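Local coordinates for FERM, ARHGEF and pleckstrin domain-containing protein 2 (Mus musculus, PDB 6D2K) that acts, as the full-length protein of which this is the FERM domain, as a RAC1-activating guanine nucleotide exchange factor and takes part in semaphorin signalling and actin remodelling, at residues A[82-88]-A[104-110]. Numbering follows the deposited sequence.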
loop_
_atom_site.group_PDB
_atom_site.type_symbol
_atom_site.label_atom_id
_atom_site.label_comp_id
_atom_site.label_asym_id
_atom_site.label_seq_id
_atom_site.Cartn_x
_atom_site.Cartn_y
_atom_site.Cartn_z
ATOM N N ARG A 82 6.422 8.908 3.607
ATOM C CA ARG A 82 5.608 9.082 2.410
ATOM C C ARG A 82 4.159 8.696 2.654
ATOM O O ARG A 82 3.851 7.810 3.445
ATOM C CB ARG A 82 6.178 8.321 1.211
ATOM C CG ARG A 82 5.956 6.826 1.219
ATOM C CD ARG A 82 6.614 6.224 -0.014
ATOM N NE ARG A 82 6.357 4.801 -0.156
ATOM C CZ ARG A 82 6.760 4.084 -1.201
ATOM N NH1 ARG A 82 6.485 2.790 -1.270
ATOM N NH2 ARG A 82 7.432 4.677 -2.183
ATOM N N LEU A 83 3.268 9.396 1.960
ATOM C CA LEU A 83 1.844 9.096 1.980
ATOM C C LEU A 83 1.589 7.793 1.253
ATOM O O LEU A 83 2.172 7.559 0.185
ATOM C CB LEU A 83 1.091 10.212 1.248
ATOM C CG LEU A 83 -0.411 10.007 1.117
ATOM C CD1 LEU A 83 -1.065 9.983 2.469
ATOM C CD2 LEU A 83 -0.964 11.143 0.251
ATOM N N ALA A 84 0.713 6.959 1.812
ATOM C CA ALA A 84 0.353 5.706 1.165
ATOM C C ALA A 84 -1.019 5.260 1.610
ATOM O O ALA A 84 -1.447 5.565 2.726
ATOM C CB ALA A 84 1.378 4.612 1.504
ATOM N N VAL A 85 -1.703 4.519 0.741
ATOM C CA VAL A 85 -2.910 3.804 1.159
ATOM C C VAL A 85 -2.533 2.671 2.124
ATOM O O VAL A 85 -1.665 1.852 1.823
ATOM C CB VAL A 85 -3.620 3.180 -0.041
ATOM C CG1 VAL A 85 -4.739 2.243 0.446
ATOM C CG2 VAL A 85 -4.154 4.264 -0.993
ATOM N N LYS A 86 -3.177 2.639 3.288
ATOM C CA LYS A 86 -2.974 1.559 4.239
ATOM C C LYS A 86 -3.995 0.444 4.031
ATOM O O LYS A 86 -3.639 -0.734 4.036
ATOM C CB LYS A 86 -3.062 2.097 5.665
ATOM C CG LYS A 86 -2.767 1.038 6.731
ATOM C CD LYS A 86 -3.038 1.569 8.135
ATOM C CE LYS A 86 -1.849 1.348 9.048
ATOM N NZ LYS A 86 -2.092 1.919 10.409
ATOM N N PHE A 87 -5.257 0.823 3.849
ATOM C CA PHE A 87 -6.334 -0.154 3.734
ATOM C C PHE A 87 -6.923 -0.139 2.322
ATOM O O PHE A 87 -7.473 0.863 1.884
ATOM C CB PHE A 87 -7.448 0.145 4.750
ATOM C CG PHE A 87 -6.987 0.133 6.180
ATOM C CD1 PHE A 87 -6.641 -1.061 6.801
ATOM C CD2 PHE A 87 -6.880 1.313 6.895
ATOM C CE1 PHE A 87 -6.202 -1.069 8.123
ATOM C CE2 PHE A 87 -6.447 1.301 8.218
ATOM C CZ PHE A 87 -6.111 0.110 8.826
ATOM N N PHE A 88 -6.807 -1.263 1.619
ATOM C CA PHE A 88 -7.350 -1.397 0.269
ATOM C C PHE A 88 -8.726 -2.083 0.304
ATOM O O PHE A 88 -8.826 -3.288 0.586
ATOM C CB PHE A 88 -6.384 -2.216 -0.592
ATOM C CG PHE A 88 -5.104 -1.486 -0.955
ATOM C CD1 PHE A 88 -4.994 -0.859 -2.184
ATOM C CD2 PHE A 88 -4.019 -1.453 -0.095
ATOM C CE1 PHE A 88 -3.830 -0.189 -2.545
ATOM C CE2 PHE A 88 -2.843 -0.779 -0.449
ATOM C CZ PHE A 88 -2.756 -0.152 -1.673
ATOM N N PHE A 104 -6.064 6.984 -4.854
ATOM C CA PHE A 104 -5.929 5.538 -5.043
ATOM C C PHE A 104 -5.315 5.203 -6.405
ATOM O O PHE A 104 -4.501 4.290 -6.508
ATOM C CB PHE A 104 -7.275 4.812 -4.870
ATOM C CG PHE A 104 -7.499 4.274 -3.477
ATOM C CD1 PHE A 104 -7.402 2.911 -3.230
ATOM C CD2 PHE A 104 -7.810 5.119 -2.420
ATOM C CE1 PHE A 104 -7.594 2.397 -1.954
ATOM C CE2 PHE A 104 -8.012 4.608 -1.129
ATOM C CZ PHE A 104 -7.904 3.243 -0.899
ATOM N N ALA A 105 -5.707 5.918 -7.450
ATOM C CA ALA A 105 -5.097 5.684 -8.756
ATOM C C ALA A 105 -3.592 5.965 -8.717
ATOM O O ALA A 105 -2.806 5.223 -9.333
ATOM C CB ALA A 105 -5.778 6.533 -9.841
ATOM N N LEU A 106 -3.195 7.013 -7.993
ATOM C CA LEU A 106 -1.771 7.345 -7.846
ATOM C C LEU A 106 -1.043 6.259 -7.056
ATOM O O LEU A 106 0.112 5.940 -7.339
ATOM C CB LEU A 106 -1.582 8.699 -7.140
ATOM C CG LEU A 106 -1.979 9.948 -7.951
ATOM C CD1 LEU A 106 -1.650 11.219 -7.165
ATOM C CD2 LEU A 106 -1.254 9.938 -9.288
ATOM N N GLN A 107 -1.720 5.681 -6.067
ATOM C CA GLN A 107 -1.105 4.617 -5.277
ATOM C C GLN A 107 -0.872 3.394 -6.154
ATOM O O GLN A 107 0.186 2.758 -6.102
ATOM C CB GLN A 107 -2.006 4.254 -4.093
ATOM C CG GLN A 107 -1.576 2.995 -3.322
ATOM C CD GLN A 107 -0.311 3.196 -2.532
ATOM O OE1 GLN A 107 0.671 2.472 -2.704
ATOM N NE2 GLN A 107 -0.323 4.163 -1.660
ATOM N N LEU A 108 -1.868 3.056 -6.964
ATOM C CA LEU A 108 -1.750 1.906 -7.848
ATOM C C LEU A 108 -0.676 2.135 -8.902
ATOM O O LEU A 108 0.049 1.200 -9.258
ATOM C CB LEU A 108 -3.107 1.579 -8.481
ATOM C CG LEU A 108 -4.095 1.077 -7.422
ATOM C CD1 LEU A 108 -5.499 1.171 -8.007
ATOM C CD2 LEU A 108 -3.769 -0.349 -6.937
ATOM N N LYS A 109 -0.567 3.377 -9.385
ATOM C CA LYS A 109 0.514 3.765 -10.273
ATOM C C LYS A 109 1.858 3.481 -9.605
ATOM O O LYS A 109 2.740 2.904 -10.231
ATOM C CB LYS A 109 0.383 5.242 -10.676
ATOM C CG LYS A 109 1.580 5.781 -11.458
ATOM C CD LYS A 109 1.392 7.247 -11.806
ATOM C CE LYS A 109 2.688 7.825 -12.352
ATOM N NZ LYS A 109 2.619 9.288 -12.591
ATOM N N ARG A 110 1.998 3.881 -8.344
ATOM C CA ARG A 110 3.246 3.631 -7.620
ATOM C C ARG A 110 3.506 2.133 -7.458
ATOM O O ARG A 110 4.645 1.676 -7.639
ATOM C CB ARG A 110 3.245 4.316 -6.250
ATOM C CG ARG A 110 4.415 3.881 -5.365
ATOM C CD ARG A 110 4.142 4.114 -3.873
ATOM N NE ARG A 110 4.182 5.522 -3.560
ATOM C CZ ARG A 110 3.701 6.076 -2.454
ATOM N NH1 ARG A 110 3.109 5.338 -1.528
ATOM N NH2 ARG A 110 3.797 7.387 -2.301
#
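Strand 82-85 and helix 104-110 cross nearly at right angles (101°) with their axes 8.5 Å apart, and Ala84 and Gln107 come closest along the backbones. The contact joins two lobes of the FERM cloverleaf: the last strand of the ubiquitin-like lobe, with the linker that follows it, lies against helix 98-113 of the helical central lobe. At one end Arg110 presents its guanidinium end-on to Leu83, and NH1 and NH2 both donate to Leu83 O, each at 3.0 Å. The oxygen lies in the guanidinium plane, and two bent bonds thus grip a single buried carbonyl. A turn at chi3 (-72°) stacks the head of Arg110 against the face of the Arg82 guanidinium, the planes nearly parallel and the centres 3.9 Å apart. This pairing of like charges is probably eased by Glu114 and Glu52, both salt-bridged to Arg82. Replacing Arg110 with a leucine would probably leave Leu83 O without its two donors and strip one face of the Arg82 guanidinium of its stacking partner. Farther along, the CB and CG of Gln107 pack against Val85 CG2, and CG also reaches Phe88 CZ at 3.7 Å. Phe104 turns its edge to the face of Phe88 in an offset, nearly perpendicular edge-to-face pair, while Leu184 of helix 176-187 touches Phe104 from within the central lobe. Val85 fills the corner between the two rings: CG1 sits over the centre of the Phe88 face, and CG2 makes a CH-pi contact 3.8 Å from the Phe104 centroid, only 7° off the ring normal.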